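Local coordinates for protein RNA-dependent RNA Polymerase (Bombyx mori cytoplasmic polyhedrosis virus, PDB 6TZ0) that synthesises RNA on an RNA template as the viral RNA-dependent RNA polymerase, working in both transcription and replication of the double-stranded RNA genome, at residues 1036-1039 / 1040-1044; 1048-1051 / 1052-1055. All blocks are in the same frame, centred on the assembly; numbering follows the deposited sequence.

Interaction 1 (1036-1039 / 1040-1044)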
loop_
_atom_site.group_PDB
_atom_site.type_symbol
_atom_site.label_atom_id
_atom_site.label_comp_id
_atom_site.label_asym_id
_atom_site.label_seq_id
_atom_site.Cartn_x
_atom_site.Cartn_y
_atom_site.Cartn_z
ATOM N N HIS A 1036 -2.820 -27.881 32.483
ATOM C CA HIS A 1036 -3.782 -27.321 31.543
ATOM C C HIS A 1036 -4.316 -28.337 30.547
ATOM O O HIS A 1036 -5.074 -27.953 29.653
ATOM C CB HIS A 1036 -3.199 -26.129 30.778
ATOM C CG HIS A 1036 -1.919 -26.420 30.061
ATOM N ND1 HIS A 1036 -1.860 -27.185 28.918
ATOM C CD2 HIS A 1036 -0.662 -25.974 30.277
ATOM C CE1 HIS A 1036 -0.612 -27.248 28.495
ATOM N NE2 HIS A 1036 0.133 -26.510 29.295
ATOM N N ALA A 1037 -3.939 -29.611 30.663
ATOM C CA ALA A 1037 -4.560 -30.636 29.835
ATOM C C ALA A 1037 -6.012 -30.854 30.218
ATOM O O ALA A 1037 -6.824 -31.236 29.372
ATOM C CB ALA A 1037 -3.795 -31.947 29.949
ATOM N N LYS A 1038 -6.356 -30.620 31.478
ATOM C CA LYS A 1038 -7.737 -30.748 31.899
ATOM C C LYS A 1038 -8.534 -29.491 31.593
ATOM O O LYS A 1038 -9.754 -29.570 31.421
ATOM C CB LYS A 1038 -7.780 -31.084 33.391
ATOM C CG LYS A 1038 -9.070 -31.717 33.881
ATOM C CD LYS A 1038 -10.005 -30.730 34.525
ATOM C CE LYS A 1038 -11.176 -31.456 35.154
ATOM N NZ LYS A 1038 -12.014 -32.132 34.128
ATOM N N HIS A 1039 -7.871 -28.342 31.488
ATOM C CA HIS A 1039 -8.591 -27.105 31.239
ATOM C C HIS A 1039 -8.933 -26.916 29.772
ATOM O O HIS A 1039 -9.801 -26.100 29.456
ATOM C CB HIS A 1039 -7.785 -25.902 31.732
ATOM C CG HIS A 1039 -7.378 -25.998 33.167
ATOM N ND1 HIS A 1039 -8.288 -26.159 34.186
ATOM C CD2 HIS A 1039 -6.166 -25.882 33.760
ATOM C CE1 HIS A 1039 -7.652 -26.195 35.341
ATOM N NE2 HIS A 1039 -6.363 -26.025 35.111
ATOM N N THR A 1040 -8.281 -27.654 28.877
ATOM C CA THR A 1040 -8.545 -27.579 27.449
ATOM C C THR A 1040 -9.338 -28.769 26.931
ATOM O O THR A 1040 -9.615 -28.836 25.732
ATOM C CB THR A 1040 -7.231 -27.469 26.677
ATOM O OG1 THR A 1040 -6.448 -28.644 26.900
ATOM C CG2 THR A 1040 -6.450 -26.265 27.138
ATOM N N SER A 1041 -9.707 -29.708 27.800
ATOM C CA SER A 1041 -10.528 -30.837 27.394
ATOM C C SER A 1041 -11.986 -30.453 27.188
ATOM O O SER A 1041 -12.736 -31.210 26.566
ATOM C CB SER A 1041 -10.425 -31.949 28.430
ATOM O OG SER A 1041 -10.948 -31.521 29.670
ATOM N N TYR A 1042 -12.399 -29.308 27.708
ATOM C CA TYR A 1042 -13.700 -28.725 27.430
ATOM C C TYR A 1042 -13.477 -27.572 26.467
ATOM O O TYR A 1042 -12.650 -26.697 26.753
ATOM C CB TYR A 1042 -14.337 -28.183 28.707
ATOM C CG TYR A 1042 -14.457 -29.156 29.852
ATOM C CD1 TYR A 1042 -15.509 -30.055 29.921
ATOM C CD2 TYR A 1042 -13.520 -29.156 30.880
ATOM C CE1 TYR A 1042 -15.622 -30.933 30.976
ATOM C CE2 TYR A 1042 -13.623 -30.031 31.938
ATOM C CZ TYR A 1042 -14.675 -30.917 31.979
ATOM O OH TYR A 1042 -14.781 -31.793 33.032
ATOM N N SER A 1043 -14.206 -27.572 25.340
ATOM C CA SER A 1043 -14.221 -26.466 24.376
ATOM C C SER A 1043 -12.844 -26.137 23.820
ATOM O O SER A 1043 -12.225 -25.171 24.274
ATOM C CB SER A 1043 -14.852 -25.204 24.970
ATOM O OG SER A 1043 -16.242 -25.368 25.154
ATOM N N ASN A 1044 -12.333 -27.004 22.943
ATOM C CA ASN A 1044 -10.992 -26.892 22.376
ATOM C C ASN A 1044 -10.696 -25.519 21.785
ATOM O O ASN A 1044 -11.562 -24.880 21.192
ATOM C CB ASN A 1044 -10.790 -27.960 21.302
ATOM C CG ASN A 1044 -11.842 -27.928 20.215
ATOM O OD1 ASN A 1044 -12.818 -27.201 20.295
ATOM N ND2 ASN A 1044 -11.612 -28.686 19.156
#
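Residues 1037-1039 have helical backbone angles without the regular bonds, a weak hydrogen bond from T1040 N to H1036 O spans the turn, and the chain then runs on as loop through N1044. The T1040 hydroxyl also donates to this carbonyl: OG1 lies 3.2 Å from H1036 O, in the carbonyl plane. With chi1 at 62°, OG1 sits between its own backbone N and carbonyl carbon, where it meets H1036 O while the methyl CG2 rests beside the same oxygen. H1036 O therefore takes two donors from one residue, a side chain and an amide. One step further along, S1041 OG donates to K1038 O at 2.9 Å, but from above the carbonyl plane, 39° out of it. Such Thr and Ser hydroxyls, bonding back to the carbonyl four or three residues earlier, are familiar in helical turns; here they serve local packing away from the annotated sites. The K1038 chain is bent at chi2 (-98°) and again at chi4, which brings NZ to the edge of the Y1042 ring, near its plane, to donate to Y1042 OH at 3.0 Å. The turn lies between strand 1029-1030 and helix 1054-1062. H281 of strand 278-285 hydrogen-bonds H1039 ND1 and meets the rings of H1039 and Y1042, S1043 OG bonds T268 O of strand 266-272, and the H1036 ring meets F1059 on helix 1054-1062.

Interaction 2 (1048-1051 / 1052-1055)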
loop_
_atom_site.group_PDB
_atom_site.type_symbol
_atom_site.label_atom_id
_atom_site.label_comp_id
_atom_site.label_asym_id
_atom_site.label_seq_id
_atom_site.Cartn_x
_atom_site.Cartn_y
_atom_site.Cartn_z
ATOM N N ASN A 1048 -8.115 -28.098 15.432
ATOM C CA ASN A 1048 -7.342 -29.332 15.464
ATOM C C ASN A 1048 -6.977 -29.796 16.868
ATOM O O ASN A 1048 -6.341 -30.844 17.006
ATOM C CB ASN A 1048 -6.056 -29.202 14.641
ATOM C CG ASN A 1048 -5.133 -28.107 15.140
ATOM O OD1 ASN A 1048 -5.488 -27.302 15.991
ATOM N ND2 ASN A 1048 -3.905 -28.123 14.653
ATOM N N MET A 1049 -7.332 -29.049 17.905
ATOM C CA MET A 1049 -6.883 -29.345 19.260
ATOM C C MET A 1049 -7.994 -29.921 20.127
ATOM O O MET A 1049 -8.049 -29.660 21.327
ATOM C CB MET A 1049 -6.285 -28.104 19.916
ATOM C CG MET A 1049 -4.943 -27.711 19.341
ATOM S SD MET A 1049 -4.259 -26.249 20.111
ATOM C CE MET A 1049 -3.892 -26.910 21.722
ATOM N N SER A 1050 -8.865 -30.737 19.538
ATOM C CA SER A 1050 -9.935 -31.369 20.294
ATOM C C SER A 1050 -9.378 -32.445 21.213
ATOM O O SER A 1050 -8.242 -32.894 21.064
ATOM C CB SER A 1050 -10.984 -31.969 19.359
ATOM O OG SER A 1050 -10.455 -33.054 18.627
ATOM N N PHE A 1051 -10.204 -32.853 22.172
ATOM C CA PHE A 1051 -9.785 -33.795 23.202
ATOM C C PHE A 1051 -9.465 -35.156 22.597
ATOM O O PHE A 1051 -10.347 -35.832 22.060
ATOM C CB PHE A 1051 -10.868 -33.922 24.263
ATOM C CG PHE A 1051 -10.555 -34.934 25.306
ATOM C CD1 PHE A 1051 -9.554 -34.701 26.228
ATOM C CD2 PHE A 1051 -11.257 -36.124 25.366
ATOM C CE1 PHE A 1051 -9.259 -35.633 27.190
ATOM C CE2 PHE A 1051 -10.968 -37.059 26.328
ATOM C CZ PHE A 1051 -9.969 -36.814 27.240
ATOM N N GLY A 1052 -8.194 -35.544 22.677
ATOM C CA GLY A 1052 -7.695 -36.772 22.106
ATOM C C GLY A 1052 -6.806 -36.575 20.900
ATOM O O GLY A 1052 -6.040 -37.484 20.563
ATOM N N SER A 1053 -6.870 -35.414 20.255
ATOM C CA SER A 1053 -6.121 -35.164 19.034
ATOM C C SER A 1053 -4.639 -34.961 19.338
ATOM O O SER A 1053 -4.218 -34.843 20.489
ATOM C CB SER A 1053 -6.681 -33.947 18.308
ATOM O OG SER A 1053 -6.508 -32.780 19.085
ATOM N N ASP A 1054 -3.841 -34.918 18.270
ATOM C CA ASP A 1054 -2.394 -34.817 18.419
ATOM C C ASP A 1054 -1.936 -33.408 18.761
ATOM O O ASP A 1054 -0.918 -33.247 19.437
ATOM C CB ASP A 1054 -1.702 -35.304 17.148
ATOM C CG ASP A 1054 -1.794 -36.806 16.978
ATOM O OD1 ASP A 1054 -1.815 -37.520 18.001
ATOM O OD2 ASP A 1054 -1.864 -37.274 15.826
ATOM N N GLY A 1055 -2.656 -32.380 18.310
ATOM C CA GLY A 1055 -2.313 -31.025 18.710
ATOM C C GLY A 1055 -2.614 -30.773 20.176
ATOM O O GLY A 1055 -1.816 -30.150 20.886
#
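S1053 turns its side chain back against the loop that leads into it, and both of its heavy atoms meet backbone carbonyls. CB is 3.3 Å from S1050 O and 3.4 Å from N1048 O; OG, one bond further, lies between the two oxygens. Chi1 of 64° places OG between the residue's own N and carbonyl carbon, facing this pair: OG is 2.6 Å from S1050 O and 2.8 Å from N1048 O. S1053 N donates to S1050 O at 3.0 Å, 163° at the hydrogen, closing the turn. S1050 O thus faces both the amide and the hydroxyl of one residue. F1051 and G1052 form the corner; the F1051 side chain leads off the turn, and its ring packs edge-to-face with W1056 on the helix that follows. On the limb before the turn, M1049 lays CG 3.9 Å from G1055 C, close to helix backbone that bears no side chain. The whole is a type II beta turn from S1050 to S1053, with glycine in its third position at a positive phi of 109°, delivering the chain to S1053 at the N-cap position of helix 1054-1062, within the C-terminal part of the polymerase.

Following the chain from the N terminus, the polypeptide leaves strand 1029-1030, closes a turn within 1036-1042 in interaction 1, and three residues after N1044 enters interaction 2, whose beta turn leads into helix 1054-1062. The two contacts are in series, neither nested nor crossing, with centres about 10 Å apart. They nevertheless pack on one another: N1044 CB approaches M1049 O at 3.2 Å, and S1041 CB lies 3.6 Å from F1051 CD1. Interaction 1 ties the loop to strands 266-272 and 278-285, whereas interaction 2 lies at the start of the helix, with S1053 at its N-cap. W1056 on that helix borders both, its bond to T1040 being weak.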